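Local coordinates for protein endosialidase (Enterobacteria phage phi92, PDB 4HIZ) that probably cleaves polymers of sialic acid internally, hydrolysing alpha-2,8 and alpha-2,9 linkages as a trimeric, sialidase-fold endosialidase of the phage, at residues 85-99 / 474-488. Numbering follows the deposited sequence.
Sequences WTQDKTFVYDNVIYA and VGSVCVKDGWLYYIF. With NA (sodium ion), chain B; EDO (1,2-ethanediol), chain R; EDO (1,2-ethanediol), chain L.
Ser-476 OG is the polar hub between the loop and hairpin of 85-99 and the hairpin 474-488. It donates to Asp-88 OD1 at 2.6 Å, meeting that oxygen nearly along its C-O axis, and accepts both from Thr-90 N and, at 2.8 Å, from Thr-90 OG1. Swung anti to the backbone N (chi1 -178°), the serine hydroxyl reaches all three partners. Thr-86 OG1 donates to Ile-487 O at 2.7 Å from above the carbonyl plane; Ser-476 N, pairing within its own hairpin, takes the same oxygen from the opposite face. Gln-87 N bonds to Val-474 O, while Val-474 CG2 lies 3.6 Å from Trp-85 CD1, the two side chains pointing the same way.

The apolar contacts run between the strands. Ile-97 crosses Tyr-485 at about a right angle, its CD1 resting over one ring face, 3.4 Å from CZ. Cys-478 SG meets Ile-97 CG2 and Val-92 CG2, and Ala-99 CB packs on Ile-487 CG2. The turn end is polar: the extended Lys-480 chain passes Val-92 CG1 and brings CE to 3.3 Å from Asn-95 O; bent at chi4 (-66°), it ends in a salt bridge to Asp-481, with Asp-122 a further acidic partner.

A sodium ion links the loop at Thr-90 O to the strand at Val-477 O, each 2.7 Å away, with a water as a third ligand. Asp-88 OD2 is held by Lys-353 and Ser-294, which helps fix the carboxylate that grips Ser-476.

The contact packs neighbouring blades of the catalytic beta-propeller face to face, probably where the ring closes: strand 71-75, from shortly before 85-99 in the chain, joins the sheet of 473-490 beyond 516-523. Strand 113-119 continues the other sheet beyond 96-104, strand 144-154 receives Phe-91, and strand 407-413 receives Val-477 and Leu-484.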
ATOM      1  N   TRP A  85      -2.635  16.054 -16.740  1.00 10.16           N
ATOM      2  CA  TRP A  85      -3.673  16.444 -17.733  1.00 10.34           C
ATOM      3  C   TRP A  85      -5.070  15.878 -17.440  1.00 10.29           C
ATOM      4  O   TRP A  85      -5.605  15.081 -18.245  1.00 10.97           O
ATOM      5  CB  TRP A  85      -3.248  16.048 -19.184  1.00 11.06           C
ATOM      6  CG  TRP A  85      -1.835  16.509 -19.513  1.00 11.03           C
ATOM      7  CD1 TRP A  85      -1.413  17.791 -19.811  1.00 11.64           C
ATOM      8  CD2 TRP A  85      -0.678  15.674 -19.568  1.00 11.28           C
ATOM      9  NE1 TRP A  85      -0.041  17.786 -20.016  1.00 12.38           N
ATOM     10  CE2 TRP A  85       0.430  16.501 -19.888  1.00 12.20           C
ATOM     11  CE3 TRP A  85      -0.475  14.293 -19.418  1.00 11.54           C
ATOM     12  CZ2 TRP A  85       1.744  16.001 -19.987  1.00 12.06           C
ATOM     13  CZ3 TRP A  85       0.846  13.791 -19.522  1.00 11.89           C
ATOM     14  CH2 TRP A  85       1.929  14.647 -19.849  1.00 11.56           C
ATOM     15  N   THR A  86      -5.692  16.306 -16.339  1.00  9.60           N
ATOM     16  CA  THR A  86      -7.149  16.115 -16.268  1.00  9.47           C
ATOM     17  C   THR A  86      -7.847  16.988 -17.327  1.00 10.13           C
ATOM     18  O   THR A  86      -8.977  16.676 -17.683  1.00 11.00           O
ATOM     19  CB  THR A  86      -7.730  16.495 -14.911  1.00 10.27           C
ATOM     20  OG1 THR A  86      -7.484  17.887 -14.696  1.00 11.37           O
ATOM     21  CG2 THR A  86      -7.065  15.640 -13.760  1.00 10.92           C
ATOM     22  N   GLN A  87      -7.180  18.036 -17.835  1.00  9.46           N
ATOM     23  CA  GLN A  87      -7.842  18.952 -18.812  1.00  9.77           C
ATOM     24  C   GLN A  87      -8.446  18.163 -19.972  1.00 10.73           C
ATOM     25  O   GLN A  87      -7.809  17.239 -20.486  1.00 10.72           O
ATOM     26  CB  GLN A  87      -6.851  20.005 -19.370  1.00 10.87           C
ATOM     27  CG  GLN A  87      -5.699  19.384 -20.102  1.00 12.10           C
ATOM     28  CD  GLN A  87      -4.721  20.421 -20.708  1.00 12.20           C
ATOM     29  OE1 GLN A  87      -3.534  20.138 -20.855  1.00 12.52           O
ATOM     30  NE2 GLN A  87      -5.231  21.603 -21.084  1.00 13.87           N
ATOM     31  N   ASP A  88      -9.698  18.459 -20.350  1.00 11.93           N
ATOM     32  CA  ASP A  88     -10.729  19.020 -19.482  1.00 12.67           C
ATOM     33  C   ASP A  88     -11.831  17.953 -19.488  1.00 12.68           C
ATOM     34  O   ASP A  88     -12.752  18.010 -20.323  1.00 12.26           O
ATOM     35  CB  ASP A  88     -11.260  20.365 -20.011  1.00 13.69           C
ATOM     36  CG  ASP A  88     -12.351  20.954 -19.123  1.00 14.69           C
ATOM     37  OD1 ASP A  88     -12.471  20.514 -17.941  1.00 15.82           O
ATOM     38  OD2 ASP A  88     -13.105  21.851 -19.596  1.00 15.32           O
ATOM     39  N   LYS A  89     -11.712  16.978 -18.588  1.00 11.61           N
ATOM     40  CA  LYS A  89     -12.434  15.709 -18.677  1.00 11.18           C
ATOM     41  C   LYS A  89     -13.219  15.344 -17.442  1.00 10.57           C
ATOM     42  O   LYS A  89     -13.911  14.314 -17.452  1.00 10.87           O
ATOM     43  CB  LYS A  89     -11.422  14.547 -18.902  1.00 11.37           C
ATOM     44  CG  LYS A  89     -10.661  14.662 -20.248  1.00  9.61           C
ATOM     45  CD  LYS A  89      -9.751  13.452 -20.467  1.00  9.94           C
ATOM     46  CE  LYS A  89      -8.471  13.531 -19.537  1.00 10.30           C
ATOM     47  NZ  LYS A  89      -7.456  14.585 -20.081  1.00 11.30           N
ATOM     48  N   THR A  90     -13.097  16.111 -16.360  1.00 10.07           N
ATOM     49  CA  THR A  90     -13.786  15.671 -15.128  1.00 10.29           C
ATOM     50  C   THR A  90     -15.310  15.698 -15.226  1.00 11.04           C
ATOM     51  O   THR A  90     -15.877  16.474 -15.999  1.00 12.48           O
ATOM     52  CB  THR A  90     -13.350  16.476 -13.880  1.00 11.33           C
ATOM     53  OG1 THR A  90     -13.762  17.839 -13.999  1.00 11.90           O
ATOM     54  CG2 THR A  90     -11.834  16.359 -13.646  1.00 11.62           C
ATOM     55  N   PHE A  91     -15.969  14.853 -14.433  1.00 10.51           N
ATOM     56  CA  PHE A  91     -17.424  14.854 -14.379  1.00  9.90           C
ATOM     57  C   PHE A  91     -17.887  14.117 -13.137  1.00  9.88           C
ATOM     58  O   PHE A  91     -17.105  13.399 -12.494  1.00 10.73           O
ATOM     59  CB  PHE A  91     -18.009  14.233 -15.692  1.00 10.34           C
ATOM     60  CG  PHE A  91     -17.655  12.779 -15.896  1.00 10.60           C
ATOM     61  CD1 PHE A  91     -18.433  11.756 -15.320  1.00 11.35           C
ATOM     62  CD2 PHE A  91     -16.528  12.419 -16.627  1.00 11.60           C
ATOM     63  CE1 PHE A  91     -18.081  10.412 -15.516  1.00 12.43           C
ATOM     64  CE2 PHE A  91     -16.173  11.069 -16.836  1.00 12.22           C
ATOM     65  CZ  PHE A  91     -16.951  10.053 -16.270  1.00 12.49           C
ATOM     66  N   VAL A  92     -19.141  14.356 -12.767  1.00 10.08           N
ATOM     67  CA  VAL A  92     -19.788  13.670 -11.644  1.00 10.45           C
ATOM     68  C   VAL A  92     -20.988  12.910 -12.207  1.00 11.20           C
ATOM     69  O   VAL A  92     -21.791  13.463 -13.002  1.00 12.91           O
ATOM     70  CB  VAL A  92     -20.215  14.686 -10.571  1.00 11.03           C
ATOM     71  CG1 VAL A  92     -20.914  13.983  -9.380  1.00 12.27           C
ATOM     72  CG2 VAL A  92     -18.971  15.505 -10.080  1.00 10.95           C
ATOM     73  N   TYR A  93     -21.082  11.640 -11.860  1.00 11.12           N
ATOM     74  CA  TYR A  93     -22.211  10.822 -12.334  1.00 11.89           C
ATOM     75  C   TYR A  93     -22.647   9.878 -11.225  1.00 11.77           C
ATOM     76  O   TYR A  93     -21.800   9.154 -10.661  1.00 10.67           O
ATOM     77  CB  TYR A  93     -21.824  10.024 -13.587  1.00 11.91           C
ATOM     78  CG  TYR A  93     -23.004   9.276 -14.196  1.00 11.63           C
ATOM     79  CD1 TYR A  93     -23.914   9.937 -15.048  1.00 12.37           C
ATOM     80  CD2 TYR A  93     -23.172   7.905 -13.955  1.00 11.51           C
ATOM     81  CE1 TYR A  93     -24.987   9.219 -15.581  1.00 12.79           C
ATOM     82  CE2 TYR A  93     -24.243   7.179 -14.489  1.00 11.09           C
ATOM     83  CZ  TYR A  93     -25.137   7.839 -15.294  1.00 12.60           C
ATOM     84  OH  TYR A  93     -26.178   7.120 -15.872  1.00 14.13           O
ATOM     85  N   ASP A  94     -23.954   9.863 -10.943  1.00 11.69           N
ATOM     86  CA  ASP A  94     -24.526   8.989  -9.908  1.00 12.53           C
ATOM     87  C   ASP A  94     -23.702   9.017  -8.633  1.00 11.78           C
ATOM     88  O   ASP A  94     -23.333   7.961  -8.109  1.00 12.42           O
ATOM     89  CB  ASP A  94     -24.639   7.564 -10.484  1.00 14.40           C
ATOM     90  CG  ASP A  94     -25.508   6.659  -9.667  1.00 16.83           C
ATOM     91  OD1 ASP A  94     -26.430   7.158  -8.972  1.00 17.47           O
ATOM     92  OD2 ASP A  94     -25.292   5.427  -9.767  1.00 18.12           O
ATOM     93  N   ASN A  95     -23.465  10.225  -8.127  1.00 10.72           N
ATOM     94  CA  ASN A  95     -22.798  10.448  -6.817  1.00 10.36           C
ATOM     95  C   ASN A  95     -21.304  10.190  -6.781  1.00 11.13           C
ATOM     96  O   ASN A  95     -20.701  10.343  -5.719  1.00 12.56           O
ATOM     97  CB  ASN A  95     -23.463   9.650  -5.686  1.00 11.14           C
ATOM     98  CG  ASN A  95     -24.957   9.932  -5.589  1.00 12.84           C
ATOM     99  OD1 ASN A  95     -25.382  11.093  -5.672  1.00 14.98           O
ATOM    100  ND2 ASN A  95     -25.764   8.869  -5.449  1.00 12.91           N
ATOM    101  N   VAL A  96     -20.728   9.780  -7.893  1.00  9.92           N
ATOM    102  CA  VAL A  96     -19.283   9.461  -7.929  1.00  9.96           C
ATOM    103  C   VAL A  96     -18.566  10.548  -8.696  1.00 10.78           C
ATOM    104  O   VAL A  96     -19.045  10.977  -9.750  1.00 11.06           O
ATOM    105  CB  VAL A  96     -19.047   8.088  -8.595  1.00 10.54           C
ATOM    106  CG1 VAL A  96     -17.560   7.787  -8.769  1.00 10.66           C
ATOM    107  CG2 VAL A  96     -19.732   6.989  -7.758  1.00 10.97           C
ATOM    108  N   ILE A  97     -17.424  11.013  -8.180  1.00  9.65           N
ATOM    109  CA  ILE A  97     -16.624  12.015  -8.896  1.00 10.61           C
ATOM    110  C   ILE A  97     -15.551  11.299  -9.716  1.00 10.68           C
ATOM    111  O   ILE A  97     -14.788  10.492  -9.182  1.00 11.00           O
ATOM    112  CB  ILE A  97     -15.948  12.986  -7.901  1.00 10.95           C
ATOM    113  CG1 ILE A  97     -16.998  13.621  -6.980  1.00 12.39           C
ATOM    114  CG2 ILE A  97     -15.142  14.092  -8.661  1.00 10.67           C
ATOM    115  CD1 ILE A  97     -16.389  14.160  -5.668  1.00 14.10           C
ATOM    116  N   TYR A  98     -15.499  11.599 -11.020  1.00 10.10           N
ATOM    117  CA  TYR A  98     -14.521  10.998 -11.919  1.00 10.45           C
ATOM    118  C   TYR A  98     -13.479  12.019 -12.337  1.00 10.60           C
ATOM    119  O   TYR A  98     -13.811  13.135 -12.779  1.00 10.99           O
ATOM    120  CB  TYR A  98     -15.198  10.484 -13.202  1.00  9.87           C
ATOM    121  CG  TYR A  98     -16.148   9.311 -12.957  1.00 10.27           C
ATOM    122  CD1 TYR A  98     -17.442   9.508 -12.439  1.00 10.53           C
ATOM    123  CD2 TYR A  98     -15.762   8.019 -13.292  1.00 12.12           C
ATOM    124  CE1 TYR A  98     -18.297   8.439 -12.256  1.00 12.20           C
ATOM    125  CE2 TYR A  98     -16.610   6.929 -13.088  1.00 13.32           C
ATOM    126  CZ  TYR A  98     -17.877   7.155 -12.586  1.00 13.67           C
ATOM    127  OH  TYR A  98     -18.697   6.076 -12.398  1.00 14.12           O
ATOM    128  N   ALA A  99     -12.217  11.635 -12.187  1.00 10.42           N
ATOM    129  CA  ALA A  99     -11.094  12.474 -12.614  1.00  9.41           C
ATOM    130  C   ALA A  99     -10.255  11.703 -13.650  1.00 10.75           C
ATOM    131  O   ALA A  99      -9.268  10.997 -13.312  1.00  9.89           O
ATOM    132  CB  ALA A  99     -10.195  12.860 -11.373  1.00 10.11           C
ATOM    133  N   VAL A 474      -3.056  22.485 -15.900  1.00 10.09           N
ATOM    134  CA  VAL A 474      -3.655  21.684 -16.968  1.00 10.36           C
ATOM    135  C   VAL A 474      -4.852  20.867 -16.424  1.00  9.55           C
ATOM    136  O   VAL A 474      -4.941  19.651 -16.609  1.00  9.85           O
ATOM    137  CB  VAL A 474      -2.614  20.805 -17.750  1.00 11.11           C
ATOM    138  CG1 VAL A 474      -1.691  21.731 -18.624  1.00 12.62           C
ATOM    139  CG2 VAL A 474      -1.754  19.873 -16.839  1.00 12.61           C
ATOM    140  N   GLY A 475      -5.761  21.592 -15.775  1.00 10.05           N
ATOM    141  CA  GLY A 475      -6.781  20.977 -14.919  1.00  9.17           C
ATOM    142  C   GLY A 475      -8.202  21.062 -15.468  1.00 10.07           C
ATOM    143  O   GLY A 475      -8.442  21.310 -16.657  1.00 11.16           O
ATOM    144  N   SER A 476      -9.138  20.804 -14.561  1.00  9.04           N
ATOM    145  CA  SER A 476     -10.538  20.639 -14.972  1.00  9.74           C
ATOM    146  C   SER A 476     -11.411  20.911 -13.757  1.00  9.94           C
ATOM    147  O   SER A 476     -10.968  20.710 -12.605  1.00 11.31           O
ATOM    148  CB  SER A 476     -10.678  19.200 -15.456  1.00 11.00           C
ATOM    149  OG  SER A 476     -11.988  18.938 -15.922  1.00 12.57           O
ATOM    150  N   VAL A 477     -12.643  21.378 -13.984  1.00  9.48           N
ATOM    151  CA  VAL A 477     -13.551  21.695 -12.868  1.00  9.51           C
ATOM    152  C   VAL A 477     -14.830  20.911 -12.977  1.00  9.87           C
ATOM    153  O   VAL A 477     -15.434  20.819 -14.068  1.00 10.81           O
ATOM    154  CB  VAL A 477     -13.881  23.217 -12.859  1.00 10.08           C
ATOM    155  CG1 VAL A 477     -15.048  23.556 -11.867  1.00 10.20           C
ATOM    156  CG2 VAL A 477     -12.566  24.028 -12.528  1.00 10.64           C
ATOM    157  N   CYS A 478     -15.288  20.371 -11.841  1.00  9.48           N
ATOM    158  CA  CYS A 478     -16.627  19.778 -11.835  1.00 10.50           C
ATOM    159  C   CYS A 478     -17.304  20.082 -10.498  1.00 11.23           C
ATOM    160  O   CYS A 478     -16.682  20.640  -9.583  1.00 11.87           O
ATOM    161  CB  CYS A 478     -16.559  18.252 -12.073  1.00 12.29           C
ATOM    162  SG  CYS A 478     -15.596  17.374 -10.789  1.00 13.79           S
ATOM    163  N   VAL A 479     -18.592  19.736 -10.383  1.00 11.10           N
ATOM    164  CA  VAL A 479     -19.345  20.100  -9.187  1.00 11.13           C
ATOM    165  C   VAL A 479     -20.181  18.935  -8.744  1.00 10.76           C
ATOM    166  O   VAL A 479     -20.793  18.239  -9.576  1.00 13.45           O
ATOM    167  CB  VAL A 479     -20.294  21.311  -9.511  1.00 12.41           C
ATOM    168  CG1 VAL A 479     -21.318  21.580  -8.388  1.00 14.26           C
ATOM    169  CG2 VAL A 479     -19.453  22.572  -9.749  1.00 12.55           C
ATOM    170  N   LYS A 480     -20.249  18.728  -7.432  1.00 10.39           N
ATOM    171  CA  LYS A 480     -21.208  17.764  -6.869  1.00 10.81           C
ATOM    172  C   LYS A 480     -21.910  18.405  -5.697  1.00 12.38           C
ATOM    173  O   LYS A 480     -21.294  18.717  -4.704  1.00 12.87           O
ATOM    174  CB  LYS A 480     -20.541  16.454  -6.437  1.00 11.69           C
ATOM    175  CG  LYS A 480     -21.573  15.459  -5.811  1.00 12.42           C
ATOM    176  CD  LYS A 480     -20.938  14.157  -5.338  1.00 14.79           C
ATOM    177  CE  LYS A 480     -21.980  13.244  -4.653  1.00 16.25           C
ATOM    178  NZ  LYS A 480     -22.460  13.845  -3.398  1.00 17.54           N
ATOM    179  N   ASP A 481     -23.215  18.634  -5.839  1.00 14.55           N
ATOM    180  CA  ASP A 481     -24.009  19.245  -4.773  1.00 15.91           C
ATOM    181  C   ASP A 481     -23.372  20.550  -4.293  1.00 15.37           C
ATOM    182  O   ASP A 481     -23.098  21.452  -5.103  1.00 16.53           O
ATOM    183  CB  ASP A 481     -24.255  18.223  -3.623  1.00 19.00           C
ATOM    184  CG  ASP A 481     -25.008  16.971  -4.117  1.00 24.29           C
ATOM    185  OD1 ASP A 481     -26.103  17.132  -4.703  1.00 26.86           O
ATOM    186  OD2 ASP A 481     -24.502  15.826  -3.966  1.00 26.74           O
ATOM    187  N   GLY A 482     -23.053  20.611  -3.009  1.00 14.60           N
ATOM    188  CA  GLY A 482     -22.501  21.825  -2.424  1.00 13.56           C
ATOM    189  C   GLY A 482     -21.002  22.009  -2.480  1.00 12.72           C
ATOM    190  O   GLY A 482     -20.481  22.902  -1.819  1.00 12.95           O
ATOM    191  N   TRP A 483     -20.322  21.193  -3.281  1.00 11.71           N
ATOM    192  CA  TRP A 483     -18.883  21.301  -3.418  1.00 10.66           C
ATOM    193  C   TRP A 483     -18.476  21.440  -4.882  1.00 10.61           C
ATOM    194  O   TRP A 483     -19.022  20.771  -5.773  1.00 11.88           O
ATOM    195  CB  TRP A 483     -18.215  20.016  -2.896  1.00 11.57           C
ATOM    196  CG  TRP A 483     -18.264  19.740  -1.431  1.00 13.10           C
ATOM    197  CD1 TRP A 483     -18.901  18.687  -0.817  1.00 14.54           C
ATOM    198  CD2 TRP A 483     -17.593  20.473  -0.404  1.00 12.52           C
ATOM    199  NE1 TRP A 483     -18.647  18.724   0.545  1.00 14.66           N
ATOM    200  CE2 TRP A 483     -17.870  19.830   0.823  1.00 13.78           C
ATOM    201  CE3 TRP A 483     -16.811  21.642  -0.403  1.00 12.66           C
ATOM    202  CZ2 TRP A 483     -17.355  20.298   2.047  1.00 13.80           C
ATOM    203  CZ3 TRP A 483     -16.299  22.118   0.818  1.00 12.99           C
ATOM    204  CH2 TRP A 483     -16.579  21.441   2.028  1.00 13.04           C
ATOM    205  N   LEU A 484     -17.520  22.323  -5.138  1.00 10.09           N
ATOM    206  CA  LEU A 484     -16.924  22.467  -6.470  1.00 10.59           C
ATOM    207  C   LEU A 484     -15.482  21.906  -6.375  1.00 10.67           C
ATOM    208  O   LEU A 484     -14.839  22.042  -5.336  1.00 11.45           O
ATOM    209  CB  LEU A 484     -16.915  23.956  -6.819  1.00 11.57           C
ATOM    210  CG  LEU A 484     -16.140  24.328  -8.101  1.00 12.73           C
ATOM    211  CD1 LEU A 484     -16.786  25.587  -8.762  1.00 13.55           C
ATOM    212  CD2 LEU A 484     -14.647  24.585  -7.837  1.00 13.15           C
ATOM    213  N   TYR A 485     -15.000  21.263  -7.436  1.00  9.82           N
ATOM    214  CA  TYR A 485     -13.669  20.647  -7.456  1.00  9.23           C
ATOM    215  C   TYR A 485     -12.866  21.208  -8.628  1.00 10.14           C
ATOM    216  O   TYR A 485     -13.295  21.113  -9.783  1.00 11.01           O
ATOM    217  CB  TYR A 485     -13.769  19.133  -7.641  1.00  9.71           C
ATOM    218  CG  TYR A 485     -14.630  18.501  -6.559  1.00 10.17           C
ATOM    219  CD1 TYR A 485     -16.027  18.451  -6.699  1.00 10.64           C
ATOM    220  CD2 TYR A 485     -14.066  17.959  -5.400  1.00 11.34           C
ATOM    221  CE1 TYR A 485     -16.850  17.911  -5.718  1.00 11.34           C
ATOM    222  CE2 TYR A 485     -14.877  17.406  -4.433  1.00 11.87           C
ATOM    223  CZ  TYR A 485     -16.242  17.382  -4.590  1.00 10.91           C
ATOM    224  OH  TYR A 485     -17.052  16.836  -3.587  1.00 11.84           O
ATOM    225  N   TYR A 486     -11.705  21.784  -8.315  1.00  8.67           N
ATOM    226  CA  TYR A 486     -10.715  22.071  -9.360  1.00  9.10           C
ATOM    227  C   TYR A 486      -9.681  20.975  -9.232  1.00  9.96           C
ATOM    228  O   TYR A 486      -8.998  20.883  -8.197  1.00 10.27           O
ATOM    229  CB  TYR A 486     -10.099  23.454  -9.147  1.00  9.31           C
ATOM    230  CG  TYR A 486      -8.868  23.787 -10.019  1.00  8.92           C
ATOM    231  CD1 TYR A 486      -8.869  23.550 -11.384  1.00  9.88           C
ATOM    232  CD2 TYR A 486      -7.706  24.336  -9.455  1.00  9.06           C
ATOM    233  CE1 TYR A 486      -7.805  23.885 -12.185  1.00  9.83           C
ATOM    234  CE2 TYR A 486      -6.605  24.675 -10.236  1.00  9.53           C
ATOM    235  CZ  TYR A 486      -6.665  24.438 -11.609  1.00  9.29           C
ATOM    236  OH  TYR A 486      -5.584  24.760 -12.396  1.00  9.36           O
ATOM    237  N   ILE A 487      -9.558  20.142 -10.255  1.00  9.53           N
ATOM    238  CA  ILE A 487      -8.735  18.939 -10.147  1.00 10.00           C
ATOM    239  C   ILE A 487      -7.646  19.111 -11.186  1.00 10.77           C
ATOM    240  O   ILE A 487      -7.922  19.310 -12.386  1.00 10.49           O
ATOM    241  CB  ILE A 487      -9.561  17.660 -10.408  1.00 10.02           C
ATOM    242  CG1 ILE A 487     -10.790  17.675  -9.486  1.00 10.24           C
ATOM    243  CG2 ILE A 487      -8.701  16.375 -10.181  1.00  9.96           C
ATOM    244  CD1 ILE A 487     -11.625  16.379  -9.547  1.00 11.16           C
ATOM    245  N   PHE A 488      -6.401  19.044 -10.740  1.00  9.94           N
ATOM    246  CA  PHE A 488      -5.319  19.607 -11.557  1.00  9.57           C
ATOM    247  C   PHE A 488      -3.968  19.060 -11.124  1.00 10.05           C
ATOM    248  O   PHE A 488      -3.881  18.325 -10.140  1.00 10.22           O
ATOM    249  CB  PHE A 488      -5.318  21.139 -11.470  1.00  9.87           C
ATOM    250  CG  PHE A 488      -4.948  21.680 -10.104  1.00 11.14           C
ATOM    251  CD1 PHE A 488      -5.821  21.554  -9.033  1.00 10.91           C
ATOM    252  CD2 PHE A 488      -3.720  22.304  -9.897  1.00 11.77           C
ATOM    253  CE1 PHE A 488      -5.504  22.043  -7.761  1.00 11.87           C
ATOM    254  CE2 PHE A 488      -3.383  22.802  -8.644  1.00 12.19           C
ATOM    255  CZ  PHE A 488      -4.284  22.678  -7.566  1.00 12.02           C
TER
HETATM  256 NA    NA B 826     -16.526  19.079 -15.789  1.00 44.46          NA
HETATM  257  C1  EDO R 812     -24.676  13.866  -8.457  1.00 37.07           C
HETATM  258  O1  EDO R 812     -24.676  12.574  -9.059  1.00 30.82           O
HETATM  259  C2  EDO R 812     -24.716  13.788  -6.941  1.00 41.47           C
HETATM  260  O2  EDO R 812     -25.416  14.935  -6.460  1.00 46.13           O
HETATM  261  C1  EDO L 806     -21.181  17.201 -13.257  1.00 29.27           C
HETATM  262  O1  EDO L 806     -20.326  16.605 -14.229  1.00 21.85           O
HETATM  263  C2  EDO L 806     -21.045  18.723 -13.183  1.00 31.02           C
HETATM  264  O2  EDO L 806     -19.685  19.069 -13.007  1.00 26.18           O
HETATM  265  O   HOH W   1      -4.156  17.919 -14.472  1.00 11.26           O
HETATM  266  O   HOH W   2     -14.037  21.913 -16.433  1.00 15.54           O
HETATM  267  O   HOH W   3     -25.028  12.478  -3.227  1.00 25.09           O
HETATM  268  O   HOH W   4     -19.233  19.141 -16.670  1.00 47.01           O